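Local coordinates for mariner Mos1 transposase (Drosophila mauritiana, PDB 4MDB), which mediates cut-and-paste transposition of the Mos1 element, here as its RNase H-like catalytic domain bound to magnesium and the drug raltegravir, at residues E37-F42 and G68-L73; L29-T34 and R120-I125; Y165-S170 and E200-G205. The protein carries 1 engineered substitution. All coordinates share one frame; numbering follows the deposited sequence.

Contact 1. Residues E37-F42 and G68-L73; sequences EKWIFF and GKKTML
Two first torsions bring Lys70 against Trp39: CG of Lys70 stands between its own backbone N and carbonyl carbon (chi1 59°), and CG of Trp39 lies beside the backbone N (chi1 -71°). The lysine chain, extended beyond CG, can then run across the indole. Its CE sits 3.6 Å from the centroid of the six-membered ring of Trp39, almost on the ring normal, and Lys70 NZ reaches over the five-membered ring in a cation-pi contact, 3.7 Å from that centroid. In the conformer described here, one of two modelled, Met72 CE lies over the opposite face, and the sulfur stands higher above it in a longer Met-aromatic contact; both hold for that conformer alone.

The pairing beneath is antiparallel. Lys38 with Leu73 and Ile40 with Thr71 are hydrogen-bonded pairs, and Thr71 N to Ile40 O measures 2.8 Å. On the face shared by Ile40 and Phe42, Lys69 CB lies over the Phe42 ring, 4.2 Å from its centroid, while Ile40 CD1 meets Leu73 CB at 4.0 Å. Strands 32-42 and 69-78 are thus antiparallel neighbours in the central sheet of the RNase H-like catalytic domain. The Ile40 and Leu73 face is covered by helix 183-196, through Val186 and Leu190, and by Phe168 and Met171 of helix 162-175; strand 81-87 adjoins strand 69-78 at Thr71 and Leu73.

Contact 2. Residues L29-T34 and R120-I125; sequences LHRIVT and RQHRVI
Arg31 meets the segment 120-125 with both its backbone and its guanidinium. NH1 of Arg31 donates to Arg123 O at 2.8 Å, somewhat bent at the hydrogen (142°); the acceptor lies close to the guanidinium plane, although the donor is tilted from the plane of the carbonyl. A bend at chi3 (-74°) turns the guanidinium so that one face receives Ile125 CD1, 3.6 Å from Arg31 CZ.

The backbone completes the exchange. Ile125 N donates to Arg31 O at 3.0 Å, and Ile125 O accepts from Val33 N at 2.9 Å. Ile125 thus uses its N-H and its carbonyl on the two residues flanking Ile32, the pattern of a parallel bridge. Ile32 CA adds a CA-H...O contact to Ile125 O at 3.2 Å. His122 ND1 lies 3.3 Å from Arg31 CD, a packing contact, and His30 and His122 meet rim to rim. Elsewhere, Arg123 NE is bonded to Asn147 O, and Thr34 OG1 to Leu127 O just beyond the segment.

Here begins the parallel pairing of strands 32-42 and 125-127 in the mixed sheet of the RNase H-like domain; the first carries Asp36 and the second runs toward Asp129, both magnesium ligands. Glu149 pairs with Val124 on the far flank, Tyr117 of helix 115-118 and Arg22 of helix 6-25 pack against Arg31, and helix 209-218 touches Ile32.

Contact 3. Residues Y165-S170 and E200-G205; sequences YHLFAS and EFYWRG
Tyr165 OH donates a hydrogen bond to Gly205 O at 2.7 Å, meeting the oxygen nearly end-on to the carbonyl. Gly205 also takes the neighbouring side chain: His166, with CG anti to the backbone N (chi1 -167°), lays its imidazole face directly over the glycine, and Gly205 CA lies 3.3 Å from the ring centroid in a CH-pi contact. The close approach is made by the bare CA of Gly205, over the centre of the ring.

Further along, His166 NE2 reaches Phe201 O at 2.7 Å, a weak bond because it is strongly bent (125°). The same nitrogen sits above the middle of the Phe201 ring, 3.4 Å from CE1, although the two ring planes are inclined at 39°. The other imidazole nitrogen, ND1, is bonded to Lys208 NZ. Leu167 CD1 touches the Phe201 rim at CE2, 4.0 Å away, and Ser170, whose OG is bonded to Lys197, packs against the same ring.

The axes of the two short segments come within 9.8 Å; side chains of 165-170 reach backbone atoms of 200-205 as well as the Phe201 ring. Helix 162-175 itself carries the metal ligand Asp164, third aspartate of the DDD motif, immediately before Tyr165, and this is helix-helix packing beside the sheet of an RNase H-like catalytic domain.

In the fold
Contacts 1 and 2 share strand 32-42, gripping its two ends about 29 Å apart between centres, on opposite sides of the chain's centre. Between them the strand carries Asp36, which binds both magnesium ions. In contact 1 the side chain of Glu37 comes within about 4 Å of a magnesium ion (nearest atoms) and is hydrogen-bonded to His134. Contact 3 lies about 20 Å from contact 1 and 18 Å from contact 2, centre to centre. It touches the former through Phe168, whose CG meets Lys38 CD at 3.6 Å, but not the latter. Contact 1 thus borders the DDD site and contact 3 adjoins it through helix 162-175, the side chain of Tyr165 being about 9 Å from the bound raltegravir, while contact 2 lies farther off, the Val33 side chain about 11 Å from that of Asp36.

Contact 1. Residues E37-F42 and G68-L73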
loop_
_atom_site.group_PDB
_atom_site.type_symbol
_atom_site.label_atom_id
_atom_site.label_comp_id
_atom_site.label_asym_id
_atom_site.label_seq_id
_atom_site.Cartn_x
_atom_site.Cartn_y
_atom_site.Cartn_z
ATOM N N GLU A 37 0.414 -2.678 5.766
ATOM C CA GLU A 37 -0.108 -3.147 7.036
ATOM C C GLU A 37 -0.057 -2.023 8.064
ATOM O O GLU A 37 0.887 -1.234 8.092
ATOM C CB GLU A 37 0.776 -4.319 7.503
ATOM C CG GLU A 37 0.773 -5.537 6.611
ATOM C CD GLU A 37 1.910 -5.594 5.557
ATOM O OE1 GLU A 37 2.186 -6.727 5.036
ATOM O OE2 GLU A 37 2.498 -4.515 5.267
ATOM N N LYS A 38 -1.035 -1.978 8.945
ATOM C CA LYS A 38 -1.063 -1.057 10.109
ATOM C C LYS A 38 -1.743 -1.715 11.311
ATOM O O LYS A 38 -2.760 -2.370 11.150
ATOM C CB LYS A 38 -1.843 0.202 9.735
ATOM C CG LYS A 38 -2.111 1.205 10.835
ATOM C CD LYS A 38 -2.654 2.495 10.283
ATOM C CE LYS A 38 -2.962 3.525 11.373
ATOM N NZ LYS A 38 -1.729 3.876 12.150
ATOM N N TRP A 39 -1.209 -1.517 12.507
ATOM C CA TRP A 39 -1.859 -1.980 13.708
ATOM C C TRP A 39 -3.031 -1.100 14.081
ATOM O O TRP A 39 -2.938 0.118 14.031
ATOM C CB TRP A 39 -0.840 -1.952 14.896
ATOM C CG TRP A 39 0.272 -2.957 14.914
ATOM C CD1 TRP A 39 1.619 -2.687 14.799
ATOM C CD2 TRP A 39 0.152 -4.372 15.107
ATOM N NE1 TRP A 39 2.341 -3.874 14.908
ATOM C CE2 TRP A 39 1.470 -4.917 15.092
ATOM C CE3 TRP A 39 -0.941 -5.250 15.268
ATOM C CZ2 TRP A 39 1.715 -6.294 15.269
ATOM C CZ3 TRP A 39 -0.695 -6.634 15.413
ATOM C CH2 TRP A 39 0.624 -7.132 15.430
ATOM N N ILE A 40 -4.120 -1.719 14.545
ATOM C CA ILE A 40 -5.261 -1.025 15.076
ATOM C C ILE A 40 -5.482 -1.660 16.477
ATOM O O ILE A 40 -5.389 -2.895 16.643
ATOM C CB ILE A 40 -6.544 -1.171 14.249
ATOM C CG1 ILE A 40 -6.313 -0.699 12.789
ATOM C CG2 ILE A 40 -7.656 -0.420 15.018
ATOM C CD1 ILE A 40 -7.540 -0.897 11.927
ATOM N N PHE A 41 -5.648 -0.787 17.465
ATOM C CA PHE A 41 -5.672 -1.156 18.888
ATOM C C PHE A 41 -7.113 -1.190 19.433
ATOM O O PHE A 41 -7.957 -0.419 18.983
ATOM C CB PHE A 41 -4.838 -0.165 19.728
ATOM C CG PHE A 41 -3.398 -0.051 19.274
ATOM C CD1 PHE A 41 -3.047 0.804 18.220
ATOM C CD2 PHE A 41 -2.398 -0.825 19.857
ATOM C CE1 PHE A 41 -1.717 0.897 17.783
ATOM C CE2 PHE A 41 -1.080 -0.732 19.423
ATOM C CZ PHE A 41 -0.743 0.118 18.382
ATOM N N PHE A 42 -7.367 -2.081 20.393
ATOM C CA PHE A 42 -8.693 -2.229 21.031
ATOM C C PHE A 42 -8.566 -2.905 22.391
ATOM O O PHE A 42 -7.946 -3.966 22.488
ATOM C CB PHE A 42 -9.673 -3.011 20.113
ATOM C CG PHE A 42 -9.435 -4.506 20.039
ATOM C CD1 PHE A 42 -10.026 -5.367 20.977
ATOM C CD2 PHE A 42 -8.662 -5.059 19.019
ATOM C CE1 PHE A 42 -9.816 -6.737 20.919
ATOM C CE2 PHE A 42 -8.458 -6.428 18.949
ATOM C CZ PHE A 42 -9.040 -7.264 19.898
ATOM N N GLY A 68 -5.361 -3.822 26.039
ATOM C CA GLY A 68 -3.962 -3.952 25.616
ATOM C C GLY A 68 -3.798 -4.863 24.375
ATOM O O GLY A 68 -2.744 -5.451 24.178
ATOM N N LYS A 69 -4.825 -4.952 23.532
ATOM C CA LYS A 69 -4.774 -5.832 22.367
ATOM C C LYS A 69 -4.747 -5.033 21.055
ATOM O O LYS A 69 -5.080 -3.846 21.021
ATOM C CB LYS A 69 -5.951 -6.812 22.362
ATOM C CG LYS A 69 -5.714 -8.044 23.232
ATOM C CD LYS A 69 -6.770 -9.104 22.988
ATOM C CE LYS A 69 -6.213 -10.507 23.157
ATOM N NZ LYS A 69 -7.205 -11.494 22.642
ATOM N N LYS A 70 -4.319 -5.712 19.996
ATOM C CA LYS A 70 -4.230 -5.094 18.679
ATOM C C LYS A 70 -4.403 -6.097 17.580
ATOM O O LYS A 70 -4.057 -7.265 17.719
ATOM C CB LYS A 70 -2.921 -4.349 18.557
ATOM C CG LYS A 70 -1.724 -5.248 18.749
ATOM C CD LYS A 70 -0.411 -4.486 18.761
ATOM C CE LYS A 70 0.764 -5.434 18.831
ATOM N NZ LYS A 70 1.974 -4.698 18.418
ATOM N N THR A 71 -4.897 -5.612 16.434
ATOM C CA THR A 71 -5.128 -6.404 15.263
ATOM C C THR A 71 -4.438 -5.677 14.086
ATOM O O THR A 71 -4.419 -4.483 14.028
ATOM C CB THR A 71 -6.633 -6.576 14.965
ATOM O OG1 THR A 71 -6.829 -7.198 13.701
ATOM C CG2 THR A 71 -7.359 -5.226 15.002
ATOM N N MET A 72 -3.852 -6.449 13.203
ATOM C CA MET A 72 -3.213 -5.881 12.049
ATOM C C MET A 72 -4.211 -5.781 10.904
ATOM O O MET A 72 -4.848 -6.757 10.491
ATOM C CB MET A 72 -2.049 -6.741 11.633
ATOM C CG MET A 72 -1.088 -6.018 10.732
ATOM S SD MET A 72 0.399 -6.942 10.331
ATOM C CE MET A 72 1.079 -6.978 11.974
ATOM N N LEU A 73 -4.299 -4.577 10.379
ATOM C CA LEU A 73 -5.014 -4.310 9.125
ATOM C C LEU A 73 -4.006 -4.503 8.015
ATOM O O LEU A 73 -2.919 -3.861 8.027
ATOM C CB LEU A 73 -5.603 -2.956 9.097
ATOM C CG LEU A 73 -6.181 -2.401 7.805
ATOM C CD1 LEU A 73 -7.389 -3.177 7.340
ATOM C CD2 LEU A 73 -6.501 -0.973 8.008
#

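Contact 2. Residues L29-T34 and R120-I125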
loop_
_atom_site.group_PDB
_atom_site.type_symbol
_atom_site.label_atom_id
_atom_site.label_comp_id
_atom_site.label_asym_id
_atom_site.label_seq_id
_atom_site.Cartn_x
_atom_site.Cartn_y
_atom_site.Cartn_z
ATOM N N LEU A 29 0.096 5.240 -13.711
ATOM C CA LEU A 29 -0.486 5.308 -12.388
ATOM C C LEU A 29 -1.844 4.621 -12.214
ATOM O O LEU A 29 -2.196 4.137 -11.119
ATOM C CB LEU A 29 -0.692 6.748 -11.987
ATOM C CG LEU A 29 0.522 7.638 -12.003
ATOM C CD1 LEU A 29 0.071 8.986 -11.500
ATOM C CD2 LEU A 29 1.716 7.113 -11.224
ATOM N N HIS A 30 -2.598 4.540 -13.318
ATOM C CA HIS A 30 -3.887 3.893 -13.318
ATOM C C HIS A 30 -3.798 2.371 -13.227
ATOM O O HIS A 30 -4.841 1.674 -12.992
ATOM C CB HIS A 30 -4.644 4.282 -14.604
ATOM C CG HIS A 30 -3.926 3.878 -15.857
ATOM N ND1 HIS A 30 -2.776 4.498 -16.279
ATOM C CD2 HIS A 30 -4.206 2.938 -16.789
ATOM C CE1 HIS A 30 -2.379 3.952 -17.417
ATOM N NE2 HIS A 30 -3.243 2.994 -17.743
ATOM N N ARG A 31 -2.590 1.810 -13.360
ATOM C CA ARG A 31 -2.401 0.389 -13.202
ATOM C C ARG A 31 -1.799 0.013 -11.846
ATOM O O ARG A 31 -1.525 -1.150 -11.606
ATOM C CB ARG A 31 -1.551 -0.209 -14.341
ATOM C CG ARG A 31 -2.181 0.137 -15.661
ATOM C CD ARG A 31 -1.601 -0.614 -16.815
ATOM N NE ARG A 31 -0.282 -0.174 -17.238
ATOM C CZ ARG A 31 0.826 -0.895 -17.113
ATOM N NH1 ARG A 31 0.795 -2.098 -16.582
ATOM N NH2 ARG A 31 1.958 -0.403 -17.573
ATOM N N ILE A 32 -1.594 0.966 -10.936
ATOM C CA ILE A 32 -0.967 0.661 -9.649
ATOM C C ILE A 32 -2.002 0.130 -8.656
ATOM O O ILE A 32 -3.107 0.689 -8.474
ATOM C CB ILE A 32 -0.327 1.938 -9.032
ATOM C CG1 ILE A 32 0.853 2.370 -9.866
ATOM C CG2 ILE A 32 0.081 1.674 -7.614
ATOM C CD1 ILE A 32 1.449 3.677 -9.423
ATOM N N VAL A 33 -1.644 -0.963 -8.065
ATOM C CA VAL A 33 -2.321 -1.498 -6.932
ATOM C C VAL A 33 -1.268 -1.423 -5.812
ATOM O O VAL A 33 -0.117 -1.852 -5.978
ATOM C CB VAL A 33 -2.691 -2.974 -7.202
ATOM C CG1 VAL A 33 -3.169 -3.719 -5.960
ATOM C CG2 VAL A 33 -3.730 -3.079 -8.316
ATOM N N THR A 34 -1.713 -0.917 -4.673
ATOM C CA THR A 34 -0.767 -0.698 -3.557
ATOM C C THR A 34 -1.330 -1.208 -2.281
ATOM O O THR A 34 -2.549 -1.288 -2.108
ATOM C CB THR A 34 -0.280 0.753 -3.558
ATOM O OG1 THR A 34 0.862 0.941 -2.711
ATOM C CG2 THR A 34 -1.315 1.723 -3.052
ATOM N N ARG A 120 -7.230 -9.317 -18.820
ATOM C CA ARG A 120 -5.822 -9.303 -19.187
ATOM C C ARG A 120 -5.485 -8.200 -20.175
ATOM O O ARG A 120 -4.546 -8.334 -20.960
ATOM C CB ARG A 120 -5.407 -10.661 -19.759
ATOM C CG ARG A 120 -5.326 -11.772 -18.726
ATOM C CD ARG A 120 -4.741 -11.267 -17.417
ATOM N NE ARG A 120 -4.688 -12.314 -16.401
ATOM C CZ ARG A 120 -5.287 -12.238 -15.217
ATOM N NH1 ARG A 120 -5.988 -11.159 -14.895
ATOM N NH2 ARG A 120 -5.183 -13.239 -14.354
ATOM N N GLN A 121 -6.240 -7.106 -20.142
ATOM C CA GLN A 121 -5.926 -6.009 -21.026
ATOM C C GLN A 121 -4.935 -5.176 -20.329
ATOM O O GLN A 121 -4.405 -4.258 -20.926
ATOM C CB GLN A 121 -7.127 -5.162 -21.319
ATOM C CG GLN A 121 -8.429 -5.883 -21.204
ATOM C CD GLN A 121 -9.521 -5.031 -21.723
ATOM O OE1 GLN A 121 -9.850 -3.991 -21.145
ATOM N NE2 GLN A 121 -10.048 -5.421 -22.866
ATOM N N HIS A 122 -4.704 -5.478 -19.038
ATOM C CA HIS A 122 -3.948 -4.514 -18.248
ATOM C C HIS A 122 -3.162 -5.204 -17.138
ATOM O O HIS A 122 -3.741 -5.820 -16.244
ATOM C CB HIS A 122 -4.884 -3.460 -17.652
ATOM C CG HIS A 122 -4.948 -2.192 -18.445
ATOM N ND1 HIS A 122 -4.708 -0.954 -17.890
ATOM C CD2 HIS A 122 -5.227 -1.971 -19.751
ATOM C CE1 HIS A 122 -4.835 -0.024 -18.820
ATOM N NE2 HIS A 122 -5.150 -0.615 -19.959
ATOM N N ARG A 123 -1.839 -5.095 -17.202
ATOM C CA ARG A 123 -0.974 -5.701 -16.207
ATOM C C ARG A 123 -0.923 -4.882 -14.935
ATOM O O ARG A 123 -0.796 -3.662 -14.973
ATOM C CB ARG A 123 0.435 -5.814 -16.802
ATOM C CG ARG A 123 1.407 -6.543 -15.943
ATOM C CD ARG A 123 2.786 -6.551 -16.537
ATOM N NE ARG A 123 3.671 -7.434 -15.753
ATOM C CZ ARG A 123 4.998 -7.512 -15.907
ATOM N NH1 ARG A 123 5.650 -6.717 -16.772
ATOM N NH2 ARG A 123 5.727 -8.356 -15.181
ATOM N N VAL A 124 -1.047 -5.583 -13.836
ATOM C CA VAL A 124 -0.989 -4.988 -12.511
ATOM C C VAL A 124 0.429 -4.485 -12.282
ATOM O O VAL A 124 1.411 -5.221 -12.496
ATOM C CB VAL A 124 -1.408 -5.947 -11.413
ATOM C CG1 VAL A 124 -1.068 -5.343 -10.036
ATOM C CG2 VAL A 124 -2.883 -6.353 -11.622
ATOM N N ILE A 125 0.543 -3.271 -11.741
ATOM C CA ILE A 125 1.765 -2.767 -11.253
ATOM C C ILE A 125 1.614 -2.739 -9.712
ATOM O O ILE A 125 0.816 -1.964 -9.223
ATOM C CB ILE A 125 2.100 -1.387 -11.811
ATOM C CG1 ILE A 125 2.291 -1.467 -13.324
ATOM C CG2 ILE A 125 3.317 -0.756 -11.117
ATOM C CD1 ILE A 125 2.447 -0.143 -14.004
#

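Contact 3. Residues Y165-S170 and E200-G205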
loop_
_atom_site.group_PDB
_atom_site.type_symbol
_atom_site.label_atom_id
_atom_site.label_comp_id
_atom_site.label_asym_id
_atom_site.label_seq_id
_atom_site.Cartn_x
_atom_site.Cartn_y
_atom_site.Cartn_z
ATOM N N TYR A 165 1.173 7.864 3.267
ATOM C CA TYR A 165 0.950 9.318 3.235
ATOM C C TYR A 165 -0.451 9.789 2.930
ATOM O O TYR A 165 -0.801 10.928 3.270
ATOM C CB TYR A 165 1.905 9.968 2.230
ATOM C CG TYR A 165 1.661 9.690 0.729
ATOM C CD1 TYR A 165 0.581 10.232 0.054
ATOM C CD2 TYR A 165 2.534 8.902 -0.010
ATOM C CE1 TYR A 165 0.354 9.989 -1.275
ATOM C CE2 TYR A 165 2.342 8.682 -1.345
ATOM C CZ TYR A 165 1.244 9.204 -2.006
ATOM O OH TYR A 165 0.961 9.030 -3.365
ATOM N N HIS A 166 -1.285 8.905 2.383
ATOM C CA HIS A 166 -2.651 9.188 2.074
ATOM C C HIS A 166 -3.658 8.397 2.888
ATOM O O HIS A 166 -4.405 8.975 3.651
ATOM C CB HIS A 166 -2.893 9.029 0.577
ATOM C CG HIS A 166 -4.179 9.579 0.119
ATOM N ND1 HIS A 166 -4.399 10.919 -0.046
ATOM C CD2 HIS A 166 -5.357 8.961 -0.187
ATOM C CE1 HIS A 166 -5.630 11.121 -0.483
ATOM N NE2 HIS A 166 -6.249 9.958 -0.525
ATOM N N LEU A 167 -3.714 7.090 2.718
ATOM C CA LEU A 167 -4.801 6.286 3.257
ATOM C C LEU A 167 -4.765 6.238 4.773
ATOM O O LEU A 167 -5.767 6.618 5.441
ATOM C CB LEU A 167 -4.753 4.869 2.668
ATOM C CG LEU A 167 -5.906 3.985 3.182
ATOM C CD1 LEU A 167 -7.190 4.451 2.563
ATOM C CD2 LEU A 167 -5.680 2.547 2.788
ATOM N N PHE A 168 -3.657 5.806 5.328
ATOM C CA PHE A 168 -3.509 5.649 6.812
ATOM C C PHE A 168 -3.359 7.023 7.477
ATOM O O PHE A 168 -3.764 7.166 8.618
ATOM C CB PHE A 168 -2.332 4.812 7.147
ATOM C CG PHE A 168 -2.460 3.339 6.777
ATOM C CD1 PHE A 168 -3.735 2.686 6.603
ATOM C CD2 PHE A 168 -1.346 2.615 6.567
ATOM C CE1 PHE A 168 -3.783 1.371 6.274
ATOM C CE2 PHE A 168 -1.390 1.293 6.212
ATOM C CZ PHE A 168 -2.649 0.642 6.083
ATOM N N ALA A 169 -2.849 8.031 6.793
ATOM C CA ALA A 169 -2.791 9.431 7.276
ATOM C C ALA A 169 -4.216 9.912 7.594
ATOM O O ALA A 169 -4.520 10.325 8.719
ATOM C CB ALA A 169 -2.142 10.327 6.245
ATOM N N SER A 170 -5.126 9.726 6.657
ATOM C CA SER A 170 -6.569 10.080 6.840
ATOM C C SER A 170 -7.195 9.198 7.902
ATOM O O SER A 170 -7.924 9.692 8.780
ATOM C CB SER A 170 -7.325 9.841 5.544
ATOM O OG SER A 170 -8.631 10.352 5.642
ATOM N N GLU A 200 -12.919 9.873 -5.678
ATOM C CA GLU A 200 -11.942 10.929 -5.875
ATOM C C GLU A 200 -10.824 10.916 -4.803
ATOM O O GLU A 200 -9.681 11.272 -5.090
ATOM C CB GLU A 200 -12.684 12.276 -5.865
ATOM C CG GLU A 200 -13.647 12.506 -7.052
ATOM C CD GLU A 200 -15.006 11.672 -7.108
ATOM O OE1 GLU A 200 -15.506 11.444 -8.199
ATOM O OE2 GLU A 200 -15.622 11.248 -6.117
ATOM N N PHE A 201 -11.157 10.532 -3.579
ATOM C CA PHE A 201 -10.164 10.451 -2.507
ATOM C C PHE A 201 -9.098 9.407 -2.851
ATOM O O PHE A 201 -7.900 9.644 -2.605
ATOM C CB PHE A 201 -10.891 9.998 -1.246
ATOM C CG PHE A 201 -10.003 9.576 -0.127
ATOM C CD1 PHE A 201 -9.479 10.500 0.762
ATOM C CD2 PHE A 201 -9.646 8.236 0.027
ATOM C CE1 PHE A 201 -8.697 10.063 1.822
ATOM C CE2 PHE A 201 -8.856 7.824 1.065
ATOM C CZ PHE A 201 -8.339 8.750 1.930
ATOM N N TYR A 202 -9.528 8.266 -3.396
ATOM C CA TYR A 202 -8.591 7.188 -3.760
ATOM C C TYR A 202 -7.739 7.604 -4.941
ATOM O O TYR A 202 -6.492 7.422 -4.955
ATOM C CB TYR A 202 -9.334 5.883 -4.018
ATOM C CG TYR A 202 -9.981 5.364 -2.773
ATOM C CD1 TYR A 202 -9.229 4.769 -1.774
ATOM C CD2 TYR A 202 -11.359 5.506 -2.543
ATOM C CE1 TYR A 202 -9.785 4.295 -0.604
ATOM C CE2 TYR A 202 -11.919 4.996 -1.380
ATOM C CZ TYR A 202 -11.159 4.393 -0.410
ATOM O OH TYR A 202 -11.765 3.872 0.766
ATOM N N TRP A 203 -8.413 8.227 -5.932
ATOM C CA TRP A 203 -7.723 8.728 -7.106
ATOM C C TRP A 203 -6.619 9.747 -6.708
ATOM O O TRP A 203 -5.490 9.610 -7.146
ATOM C CB TRP A 203 -8.709 9.328 -8.104
ATOM C CG TRP A 203 -8.163 9.692 -9.434
ATOM C CD1 TRP A 203 -8.098 8.881 -10.526
ATOM C CD2 TRP A 203 -7.539 10.882 -9.782
ATOM N NE1 TRP A 203 -7.487 9.530 -11.574
ATOM C CE2 TRP A 203 -7.103 10.761 -11.132
ATOM C CE3 TRP A 203 -7.292 12.050 -9.107
ATOM C CZ2 TRP A 203 -6.459 11.795 -11.786
ATOM C CZ3 TRP A 203 -6.621 13.115 -9.817
ATOM C CH2 TRP A 203 -6.202 12.948 -11.065
ATOM N N ARG A 204 -6.965 10.700 -5.888
ATOM C CA ARG A 204 -5.976 11.698 -5.455
ATOM C C ARG A 204 -4.753 11.065 -4.772
ATOM O O ARG A 204 -3.597 11.456 -5.006
ATOM C CB ARG A 204 -6.638 12.763 -4.581
ATOM C CG ARG A 204 -7.544 13.740 -5.347
ATOM C CD ARG A 204 -7.972 14.911 -4.428
ATOM N NE ARG A 204 -8.943 14.453 -3.457
ATOM C CZ ARG A 204 -10.268 14.520 -3.619
ATOM N NH1 ARG A 204 -10.796 15.076 -4.717
ATOM N NH2 ARG A 204 -11.072 14.040 -2.662
ATOM N N GLY A 205 -4.980 10.093 -3.909
ATOM C CA GLY A 205 -3.897 9.496 -3.196
ATOM C C GLY A 205 -2.858 8.861 -4.095
ATOM O O GLY A 205 -1.656 8.998 -3.890
#